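Long-range contacts in oxysterol-binding protein homolog 3 (Saccharomyces cerevisiae, PDB 4IC4), which carries lipids between membranes in a hydrophobic pocket, through a domain that binds phosphatidylinositol 4-phosphate, and helps maintain the distribution of sterols in the cell: residues Ser76-Glu80 / Thr299-Leu305; Pro94-Val98 / Glu194-Trp198; Asp111-Arg117 / Pro292-Phe298. One frame throughout, in Å; residues are numbered along the deposited sequence.

Contact 1: Ser76-Glu80 / Thr299-Leu305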
loop_
_atom_site.group_PDB
_atom_site.type_symbol
_atom_site.label_atom_id
_atom_site.label_comp_id
_atom_site.label_asym_id
_atom_site.label_seq_id
_atom_site.Cartn_x
_atom_site.Cartn_y
_atom_site.Cartn_z
ATOM N N SER A 76 -1.885 0.367 2.409
ATOM C CA SER A 76 -1.728 0.335 3.862
ATOM C C SER A 76 -0.655 -0.667 4.275
ATOM O O SER A 76 -0.142 -0.606 5.392
ATOM C CB SER A 76 -3.046 -0.035 4.546
ATOM O OG SER A 76 -4.001 0.994 4.378
ATOM N N GLU A 77 -0.321 -1.597 3.379
ATOM C CA GLU A 77 0.711 -2.584 3.679
ATOM C C GLU A 77 2.072 -1.902 3.751
ATOM O O GLU A 77 3.057 -2.498 4.196
ATOM C CB GLU A 77 0.709 -3.701 2.629
ATOM C CG GLU A 77 -0.561 -4.540 2.681
ATOM C CD GLU A 77 -0.579 -5.674 1.677
ATOM O OE1 GLU A 77 0.187 -6.650 1.846
ATOM O OE2 GLU A 77 -1.365 -5.583 0.714
ATOM N N THR A 78 2.118 -0.649 3.311
ATOM C CA THR A 78 3.340 0.141 3.387
ATOM C C THR A 78 3.742 0.218 4.863
ATOM O O THR A 78 4.913 0.416 5.190
ATOM C CB THR A 78 3.100 1.579 2.857
ATOM O OG1 THR A 78 2.922 1.539 1.436
ATOM C CG2 THR A 78 4.276 2.494 3.192
ATOM N N PHE A 79 2.765 0.035 5.749
ATOM C CA PHE A 79 2.997 0.117 7.190
ATOM C C PHE A 79 3.114 -1.210 7.941
ATOM O O PHE A 79 3.091 -1.237 9.172
ATOM C CB PHE A 79 1.906 0.994 7.816
ATOM C CG PHE A 79 1.974 2.425 7.375
ATOM C CD1 PHE A 79 2.860 3.311 7.987
ATOM C CD2 PHE A 79 1.209 2.874 6.306
ATOM C CE1 PHE A 79 2.983 4.621 7.537
ATOM C CE2 PHE A 79 1.325 4.186 5.845
ATOM C CZ PHE A 79 2.215 5.060 6.464
ATOM N N GLU A 80 3.262 -2.308 7.205
ATOM C CA GLU A 80 3.404 -3.616 7.836
ATOM C C GLU A 80 4.551 -3.619 8.848
ATOM O O GLU A 80 4.450 -4.243 9.903
ATOM C CB GLU A 80 3.665 -4.702 6.781
ATOM C CG GLU A 80 3.867 -6.091 7.382
ATOM C CD GLU A 80 4.205 -7.161 6.353
ATOM O OE1 GLU A 80 4.220 -6.871 5.135
ATOM O OE2 GLU A 80 4.456 -8.309 6.777
ATOM N N THR A 299 0.521 -11.990 2.958
ATOM C CA THR A 299 1.282 -12.054 4.201
ATOM C C THR A 299 0.187 -12.151 5.262
ATOM O O THR A 299 -1.000 -11.982 4.957
ATOM C CB THR A 299 2.097 -10.766 4.500
ATOM O OG1 THR A 299 1.209 -9.698 4.864
ATOM C CG2 THR A 299 2.924 -10.356 3.294
ATOM N N LYS A 300 0.562 -12.435 6.502
ATOM C CA LYS A 300 -0.438 -12.491 7.553
ATOM C C LYS A 300 -1.065 -11.107 7.686
ATOM O O LYS A 300 -2.262 -10.982 7.924
ATOM C CB LYS A 300 0.186 -12.928 8.878
ATOM C CG LYS A 300 0.484 -14.411 8.918
ATOM C CD LYS A 300 1.070 -14.838 10.250
ATOM C CE LYS A 300 1.324 -16.337 10.266
ATOM N NZ LYS A 300 1.914 -16.780 11.558
ATOM N N PHE A 301 -0.252 -10.068 7.506
ATOM C CA PHE A 301 -0.742 -8.695 7.604
ATOM C C PHE A 301 -1.793 -8.450 6.515
ATOM O O PHE A 301 -2.841 -7.855 6.776
ATOM C CB PHE A 301 0.423 -7.707 7.448
ATOM C CG PHE A 301 0.069 -6.277 7.780
ATOM C CD1 PHE A 301 -0.014 -5.851 9.103
ATOM C CD2 PHE A 301 -0.162 -5.350 6.768
ATOM C CE1 PHE A 301 -0.315 -4.525 9.415
ATOM C CE2 PHE A 301 -0.464 -4.015 7.073
ATOM C CZ PHE A 301 -0.538 -3.607 8.396
ATOM N N THR A 302 -1.521 -8.914 5.298
ATOM C CA THR A 302 -2.473 -8.733 4.205
ATOM C C THR A 302 -3.794 -9.418 4.541
ATOM O O THR A 302 -4.870 -8.858 4.338
ATOM C CB THR A 302 -1.973 -9.356 2.888
ATOM O OG1 THR A 302 -0.583 -9.067 2.710
ATOM C CG2 THR A 302 -2.766 -8.794 1.706
ATOM N N ALA A 303 -3.699 -10.644 5.047
ATOM C CA ALA A 303 -4.876 -11.426 5.396
ATOM C C ALA A 303 -5.723 -10.781 6.482
ATOM O O ALA A 303 -6.922 -11.049 6.586
ATOM C CB ALA A 303 -4.451 -12.827 5.826
ATOM N N ASN A 304 -5.100 -9.925 7.286
ATOM C CA ASN A 304 -5.799 -9.256 8.373
ATOM C C ASN A 304 -6.433 -7.924 8.003
ATOM O O ASN A 304 -7.249 -7.396 8.756
ATOM C CB ASN A 304 -4.845 -9.059 9.554
ATOM C CG ASN A 304 -4.531 -10.360 10.259
ATOM O OD1 ASN A 304 -5.357 -11.272 10.275
ATOM N ND2 ASN A 304 -3.351 -10.448 10.863
ATOM N N LEU A 305 -6.072 -7.395 6.839
ATOM C CA LEU A 305 -6.592 -6.108 6.386
ATOM C C LEU A 305 -8.111 -6.022 6.283
ATOM O O LEU A 305 -8.719 -5.038 6.715
ATOM C CB LEU A 305 -5.987 -5.759 5.020
ATOM C CG LEU A 305 -4.500 -5.400 4.973
ATOM C CD1 LEU A 305 -4.032 -5.418 3.527
ATOM C CD2 LEU A 305 -4.266 -4.034 5.612
HETATM O O HOH W 1 1.534 -7.045 4.192
HETATM O O HOH W 2 2.672 -10.273 7.943
#
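Apolar contact centres on Phe301, which points its ring at the turn Ser76-Glu80. Its CG stands anti to the backbone N (chi1 -170°), which brings the ring to Glu80. Glu80 CA sits over the middle of one face, 3.9 Å from the ring centroid, in a CH-pi contact. Glu80 CG continues along the ring to Phe301 CB. The two side chains run past each other in opposite directions, the carboxylate of Glu80 nearly parallel to the ring, 5° apart. Ser76 O meets the ring edge at CE2. Leu305 CD1 packs crosswise on Glu77 CG at 3.7 Å.

The direct polar link is a hydrogen bond from Thr302 OG1 to Glu77 OE1, 2.7 Å. The hydroxyl comes from above the carboxylate plane, 52° out of it. Thr302 OG1 also accepts from Thr299 N, the N-cap residue.

One water donates to Glu77 OE1 and Glu80 OE1 and also bonds Thr299 OG1. A second accepts from Phe301 N at 3.0 Å and can donate to Glu80 OE2, so Glu80 meets the first turn of the helix through bound water.

Arg114 NH2 forms a salt bridge with Glu77 OE2. The contact is buried where helix 71-76 ends and helix 300-305 begins, against strands 127-132 and 137-145.

Contact 2: Pro94-Val98 / Glu194-Trp198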
loop_
_atom_site.group_PDB
_atom_site.type_symbol
_atom_site.label_atom_id
_atom_site.label_comp_id
_atom_site.label_asym_id
_atom_site.label_seq_id
_atom_site.Cartn_x
_atom_site.Cartn_y
_atom_site.Cartn_z
ATOM N N PRO A 94 18.783 7.561 12.561
ATOM C CA PRO A 94 17.420 7.292 12.095
ATOM C C PRO A 94 17.198 6.976 10.620
ATOM O O PRO A 94 16.371 6.127 10.292
ATOM C CB PRO A 94 16.653 8.536 12.535
ATOM C CG PRO A 94 17.700 9.610 12.487
ATOM C CD PRO A 94 18.872 8.916 13.132
ATOM N N ILE A 95 17.920 7.639 9.724
ATOM C CA ILE A 95 17.701 7.380 8.307
ATOM C C ILE A 95 17.997 5.936 7.915
ATOM O O ILE A 95 17.503 5.458 6.897
ATOM C CB ILE A 95 18.513 8.358 7.409
ATOM C CG1 ILE A 95 17.867 8.431 6.017
ATOM C CG2 ILE A 95 19.958 7.895 7.286
ATOM C CD1 ILE A 95 18.356 9.580 5.153
ATOM N N THR A 96 18.789 5.229 8.718
ATOM C CA THR A 96 19.087 3.836 8.404
ATOM C C THR A 96 17.799 3.025 8.521
ATOM O O THR A 96 17.498 2.191 7.670
ATOM C CB THR A 96 20.138 3.230 9.365
ATOM O OG1 THR A 96 19.686 3.363 10.717
ATOM C CG2 THR A 96 21.472 3.931 9.209
ATOM N N PHE A 97 17.034 3.287 9.576
ATOM C CA PHE A 97 15.792 2.562 9.795
ATOM C C PHE A 97 14.661 3.080 8.916
ATOM O O PHE A 97 13.777 2.317 8.512
ATOM C CB PHE A 97 15.423 2.611 11.279
ATOM C CG PHE A 97 16.444 1.949 12.157
ATOM C CD1 PHE A 97 17.536 2.663 12.636
ATOM C CD2 PHE A 97 16.369 0.586 12.418
ATOM C CE1 PHE A 97 18.546 2.024 13.357
ATOM C CE2 PHE A 97 17.374 -0.062 13.137
ATOM C CZ PHE A 97 18.462 0.659 13.604
ATOM N N VAL A 98 14.683 4.374 8.611
ATOM C CA VAL A 98 13.659 4.930 7.734
ATOM C C VAL A 98 13.876 4.313 6.350
ATOM O O VAL A 98 12.919 3.999 5.643
ATOM C CB VAL A 98 13.758 6.471 7.647
ATOM C CG1 VAL A 98 12.783 7.003 6.605
ATOM C CG2 VAL A 98 13.446 7.084 9.002
ATOM N N GLU A 194 12.006 16.090 13.029
ATOM C CA GLU A 194 12.797 15.764 11.846
ATOM C C GLU A 194 11.880 15.164 10.788
ATOM O O GLU A 194 11.029 14.327 11.094
ATOM C CB GLU A 194 13.925 14.777 12.178
ATOM C CG GLU A 194 14.817 14.455 10.975
ATOM C CD GLU A 194 16.032 13.602 11.317
ATOM O OE1 GLU A 194 16.820 13.304 10.394
ATOM O OE2 GLU A 194 16.211 13.225 12.495
ATOM N N LEU A 195 12.054 15.600 9.546
ATOM C CA LEU A 195 11.227 15.117 8.446
ATOM C C LEU A 195 12.015 14.243 7.482
ATOM O O LEU A 195 13.210 14.447 7.270
ATOM C CB LEU A 195 10.644 16.298 7.663
ATOM C CG LEU A 195 9.919 17.395 8.443
ATOM C CD1 LEU A 195 9.451 18.475 7.472
ATOM C CD2 LEU A 195 8.741 16.805 9.205
ATOM N N PHE A 196 11.332 13.261 6.903
ATOM C CA PHE A 196 11.939 12.367 5.925
ATOM C C PHE A 196 10.970 12.297 4.757
ATOM O O PHE A 196 9.757 12.263 4.952
ATOM C CB PHE A 196 12.137 10.969 6.511
ATOM C CG PHE A 196 13.088 10.929 7.668
ATOM C CD1 PHE A 196 14.446 10.691 7.466
ATOM C CD2 PHE A 196 12.626 11.143 8.959
ATOM C CE1 PHE A 196 15.331 10.667 8.547
ATOM C CE2 PHE A 196 13.502 11.122 10.046
ATOM C CZ PHE A 196 14.855 10.883 9.837
ATOM N N GLU A 197 11.502 12.281 3.544
ATOM C CA GLU A 197 10.667 12.215 2.355
ATOM C C GLU A 197 11.258 11.277 1.318
ATOM O O GLU A 197 12.478 11.117 1.225
ATOM C CB GLU A 197 10.511 13.608 1.736
ATOM C CG GLU A 197 9.761 14.608 2.593
ATOM C CD GLU A 197 9.800 16.010 2.012
ATOM O OE1 GLU A 197 9.439 16.174 0.828
ATOM O OE2 GLU A 197 10.190 16.948 2.739
ATOM N N TRP A 198 10.382 10.640 0.551
ATOM C CA TRP A 198 10.813 9.749 -0.508
ATOM C C TRP A 198 9.634 9.358 -1.380
ATOM O O TRP A 198 8.477 9.463 -0.967
ATOM C CB TRP A 198 11.494 8.493 0.069
ATOM C CG TRP A 198 10.584 7.483 0.719
ATOM C CD1 TRP A 198 9.979 6.414 0.117
ATOM C CD2 TRP A 198 10.214 7.428 2.101
ATOM N NE1 TRP A 198 9.258 5.694 1.043
ATOM C CE2 TRP A 198 9.384 6.295 2.268
ATOM C CE3 TRP A 198 10.502 8.227 3.215
ATOM C CZ2 TRP A 198 8.839 5.941 3.508
ATOM C CZ3 TRP A 198 9.960 7.874 4.452
ATOM C CH2 TRP A 198 9.136 6.739 4.585
#
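Helix segment Pro94-Val98 passes strand segment Leu195-Trp198 with axes 10.5 Å apart at closest approach and N-to-C directions 38° apart. The space between is filled by side chains from both.

Val98 points at the strand and divides its two methyls. CG2 sits over the centre of the Phe196 ring, 3.9 Å from the centroid and only 3° off the normal, a CH-pi contact. CG1, anti to the backbone N (chi1 174°), reaches between Phe196 CB and the indole, touching Trp198 CZ3 at 3.7 Å.

The far end of the Phe196 ring meets the first turn of the helix. Pro94 CB lies 4.0 Å from Phe196 CZ, and Ile95 CB lies 4.1 Å from Phe196 CE1. With an alanine in place of Phe196, Val98 CG2 would probably lose the ring face it rests on, and a gap would open beside Pro94 and Ile95.

Glu194 OE2 touches Pro94 CG, while its OE1 is hydrogen-bonded to Ser225. Phe189 meets the Phe196 ring, and Val223 and Leu187 add to the apolar layer from the neighbouring strands. This is helix-on-sheet packing within the beta barrel of the OSBP-related domain, the helix lying on the face that Phe196 and Trp198 present.

Contact 3: Asp111-Arg117 / Pro292-Phe298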
loop_
_atom_site.group_PDB
_atom_site.type_symbol
_atom_site.label_atom_id
_atom_site.label_comp_id
_atom_site.label_asym_id
_atom_site.label_seq_id
_atom_site.Cartn_x
_atom_site.Cartn_y
_atom_site.Cartn_z
ATOM N N ASP A 111 6.511 -13.770 -2.676
ATOM C CA ASP A 111 5.884 -14.966 -3.222
ATOM C C ASP A 111 5.265 -14.470 -4.524
ATOM O O ASP A 111 4.322 -13.672 -4.512
ATOM C CB ASP A 111 4.783 -15.503 -2.306
ATOM C CG ASP A 111 4.183 -16.800 -2.821
ATOM O OD1 ASP A 111 3.954 -16.896 -4.044
ATOM O OD2 ASP A 111 3.936 -17.718 -2.008
ATOM N N LYS A 112 5.812 -14.930 -5.643
ATOM C CA LYS A 112 5.346 -14.521 -6.961
ATOM C C LYS A 112 3.841 -14.632 -7.169
ATOM O O LYS A 112 3.284 -13.971 -8.046
ATOM C CB LYS A 112 6.078 -15.327 -8.039
ATOM C CG LYS A 112 7.566 -15.025 -8.107
ATOM C CD LYS A 112 8.270 -15.880 -9.151
ATOM C CE LYS A 112 9.752 -15.546 -9.218
ATOM N NZ LYS A 112 10.482 -16.412 -10.187
ATOM N N THR A 113 3.181 -15.460 -6.370
ATOM C CA THR A 113 1.738 -15.626 -6.499
ATOM C C THR A 113 1.025 -14.277 -6.350
ATOM O O THR A 113 0.021 -14.018 -7.015
ATOM C CB THR A 113 1.194 -16.607 -5.436
ATOM O OG1 THR A 113 1.914 -17.845 -5.516
ATOM C CG2 THR A 113 -0.290 -16.877 -5.660
ATOM N N ARG A 114 1.561 -13.415 -5.490
ATOM C CA ARG A 114 0.961 -12.104 -5.242
ATOM C C ARG A 114 0.895 -11.224 -6.490
ATOM O O ARG A 114 0.044 -10.336 -6.586
ATOM C CB ARG A 114 1.744 -11.370 -4.137
ATOM C CG ARG A 114 1.074 -10.096 -3.607
ATOM C CD ARG A 114 -0.164 -10.426 -2.777
ATOM N NE ARG A 114 -1.002 -9.248 -2.540
ATOM C CZ ARG A 114 -0.864 -8.398 -1.524
ATOM N NH1 ARG A 114 0.081 -8.571 -0.610
ATOM N NH2 ARG A 114 -1.688 -7.363 -1.425
ATOM N N THR A 115 1.775 -11.469 -7.457
ATOM C CA THR A 115 1.788 -10.659 -8.671
ATOM C C THR A 115 0.767 -11.082 -9.734
ATOM O O THR A 115 0.645 -10.424 -10.767
ATOM C CB THR A 115 3.191 -10.655 -9.325
ATOM O OG1 THR A 115 3.476 -11.956 -9.852
ATOM C CG2 THR A 115 4.261 -10.281 -8.301
ATOM N N LEU A 116 0.030 -12.158 -9.472
ATOM C CA LEU A 116 -0.958 -12.675 -10.423
ATOM C C LEU A 116 -2.259 -11.874 -10.498
ATOM O O LEU A 116 -2.882 -11.803 -11.561
ATOM C CB LEU A 116 -1.284 -14.133 -10.095
ATOM C CG LEU A 116 -0.136 -15.135 -10.242
ATOM C CD1 LEU A 116 -0.526 -16.453 -9.608
ATOM C CD2 LEU A 116 0.190 -15.323 -11.715
ATOM N N ARG A 117 -2.674 -11.284 -9.381
ATOM C CA ARG A 117 -3.910 -10.498 -9.341
ATOM C C ARG A 117 -3.669 -9.088 -8.809
ATOM O O ARG A 117 -2.589 -8.782 -8.302
ATOM C CB ARG A 117 -4.960 -11.185 -8.464
ATOM C CG ARG A 117 -5.536 -12.482 -9.019
ATOM C CD ARG A 117 -5.026 -13.660 -8.225
ATOM N NE ARG A 117 -5.797 -14.878 -8.448
ATOM C CZ ARG A 117 -5.488 -16.054 -7.912
ATOM N NH1 ARG A 117 -4.423 -16.165 -7.126
ATOM N NH2 ARG A 117 -6.241 -17.117 -8.160
ATOM N N PRO A 292 0.586 -20.278 1.019
ATOM C CA PRO A 292 0.430 -19.020 0.280
ATOM C C PRO A 292 0.136 -19.114 -1.212
ATOM O O PRO A 292 -0.485 -18.216 -1.779
ATOM C CB PRO A 292 1.738 -18.288 0.568
ATOM C CG PRO A 292 2.719 -19.414 0.745
ATOM C CD PRO A 292 1.938 -20.370 1.603
ATOM N N LYS A 293 0.576 -20.192 -1.851
ATOM C CA LYS A 293 0.343 -20.353 -3.279
ATOM C C LYS A 293 -1.150 -20.418 -3.571
ATOM O O LYS A 293 -1.602 -20.020 -4.646
ATOM C CB LYS A 293 1.026 -21.626 -3.788
ATOM C CG LYS A 293 0.907 -21.824 -5.287
ATOM C CD LYS A 293 1.701 -23.033 -5.756
ATOM C CE LYS A 293 1.659 -23.157 -7.270
ATOM N NZ LYS A 293 2.491 -24.290 -7.760
ATOM N N LYS A 294 -1.912 -20.906 -2.599
ATOM C CA LYS A 294 -3.354 -21.044 -2.754
ATOM C C LYS A 294 -4.110 -19.863 -2.165
ATOM O O LYS A 294 -5.339 -19.827 -2.211
ATOM C CB LYS A 294 -3.829 -22.327 -2.074
ATOM C CG LYS A 294 -3.144 -23.588 -2.581
ATOM C CD LYS A 294 -3.638 -24.814 -1.837
ATOM C CE LYS A 294 -2.963 -26.074 -2.349
ATOM N NZ LYS A 294 -3.204 -26.269 -3.805
ATOM N N LYS A 295 -3.374 -18.899 -1.618
ATOM C CA LYS A 295 -3.990 -17.735 -0.999
ATOM C C LYS A 295 -3.407 -16.395 -1.451
ATOM O O LYS A 295 -3.115 -15.524 -0.624
ATOM C CB LYS A 295 -3.897 -17.860 0.524
ATOM C CG LYS A 295 -4.539 -19.126 1.074
ATOM C CD LYS A 295 -4.340 -19.246 2.578
ATOM C CE LYS A 295 -4.840 -20.588 3.092
ATOM N NZ LYS A 295 -4.146 -21.715 2.417
ATOM N N TYR A 296 -3.228 -16.243 -2.761
ATOM C CA TYR A 296 -2.729 -15.001 -3.348
ATOM C C TYR A 296 -1.336 -14.566 -2.896
ATOM O O TYR A 296 -0.917 -13.450 -3.195
ATOM C CB TYR A 296 -3.710 -13.861 -3.042
ATOM C CG TYR A 296 -5.139 -14.131 -3.456
ATOM C CD1 TYR A 296 -5.540 -13.970 -4.781
ATOM C CD2 TYR A 296 -6.083 -14.556 -2.525
ATOM C CE1 TYR A 296 -6.848 -14.224 -5.173
ATOM C CE2 TYR A 296 -7.402 -14.818 -2.908
ATOM C CZ TYR A 296 -7.772 -14.647 -4.233
ATOM O OH TYR A 296 -9.066 -14.893 -4.628
ATOM N N GLY A 297 -0.621 -15.431 -2.185
ATOM C CA GLY A 297 0.706 -15.062 -1.718
ATOM C C GLY A 297 0.660 -14.013 -0.618
ATOM O O GLY A 297 1.653 -13.341 -0.345
ATOM N N PHE A 298 -0.500 -13.889 0.016
ATOM C CA PHE A 298 -0.724 -12.922 1.097
ATOM C C PHE A 298 0.184 -13.102 2.309
ATOM O O PHE A 298 0.556 -14.224 2.659
ATOM C CB PHE A 298 -2.156 -13.049 1.630
ATOM C CG PHE A 298 -3.179 -12.207 0.914
ATOM C CD1 PHE A 298 -2.954 -11.700 -0.363
ATOM C CD2 PHE A 298 -4.410 -11.971 1.523
ATOM C CE1 PHE A 298 -3.948 -10.973 -1.023
ATOM C CE2 PHE A 298 -5.402 -11.250 0.874
ATOM C CZ PHE A 298 -5.172 -10.750 -0.397
HETATM O O HOH W 3 4.527 -12.616 -0.853
HETATM O O HOH W 4 1.900 -10.638 0.101
HETATM O O HOH W 5 -3.641 -18.217 -5.035
#
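Asp111 and Thr113, in an Asx turn, face the type I' beta turn Lys295-Phe298. The Asx turn is closed by Thr113 N donating to Asp111 OD1 at 2.8 Å, on the anti side. Thr113 OG1 grips the same oxygen from the syn side, so two bonds fix the carboxylate.

Van der Waals contact joins the two segments. In the 3-10 turn before the beta turn, Pro292 CB touches Asp111 OD2, and Lys293 O lies near Thr113 CG2. A CB on Gly297 would run into Arg114 N; its positive phi also suits a residue without a side chain. Tyr296 O comes within 3.1 Å of Arg114 CA, a CA-H...O contact.

Each arginine has a ring carbon over one face of its guanidinium, the ring steeply inclined. For Arg114 it is Phe298 CE1, near the rim, 3.7 Å from Arg114 NE, with the planes 62° apart. Arg114 also makes a salt bridge to Glu67, which probably steadies the group. Arg117 bends at chi2 (109°), bringing its guanidinium to Tyr296 CE1, with Arg117 CD at the edge of the Tyr296 ring. Its neighbour in sequence, Lys118, binds phosphatidylinositol 4-phosphate.

Three waters bridge the segments. One accepts from Asp111 N and another from Arg114 NH1; both lie within bonding distance of Gly297 O and can donate to it. The third accepts from Arg117 NH1 at 3.0 Å and from Tyr296 N, and donates to Lys293 O at 2.7 Å.

How the contacts relate
Contacts 1 and 2 are buried, while contact 3 is partly buried. Contacts 1 and 3 touch, and their second segments are continuous, Pro292-Phe298 leading into Thr299-Leu305. Arg114 of contact 3 also reaches into contact 1. Contact 2 has no touch with either. Its centre is about 30 Å from that of contact 3, across the chain's centre. The chemistry differs accordingly. Contact 2, helix on sheet, is almost wholly apolar. Contact 1 combines a covered ring with one buried and one partly exposed carboxylate and bound water. Contact 3 joins two loops by backbone contacts, ring carbons set against guanidinium faces and bridging waters.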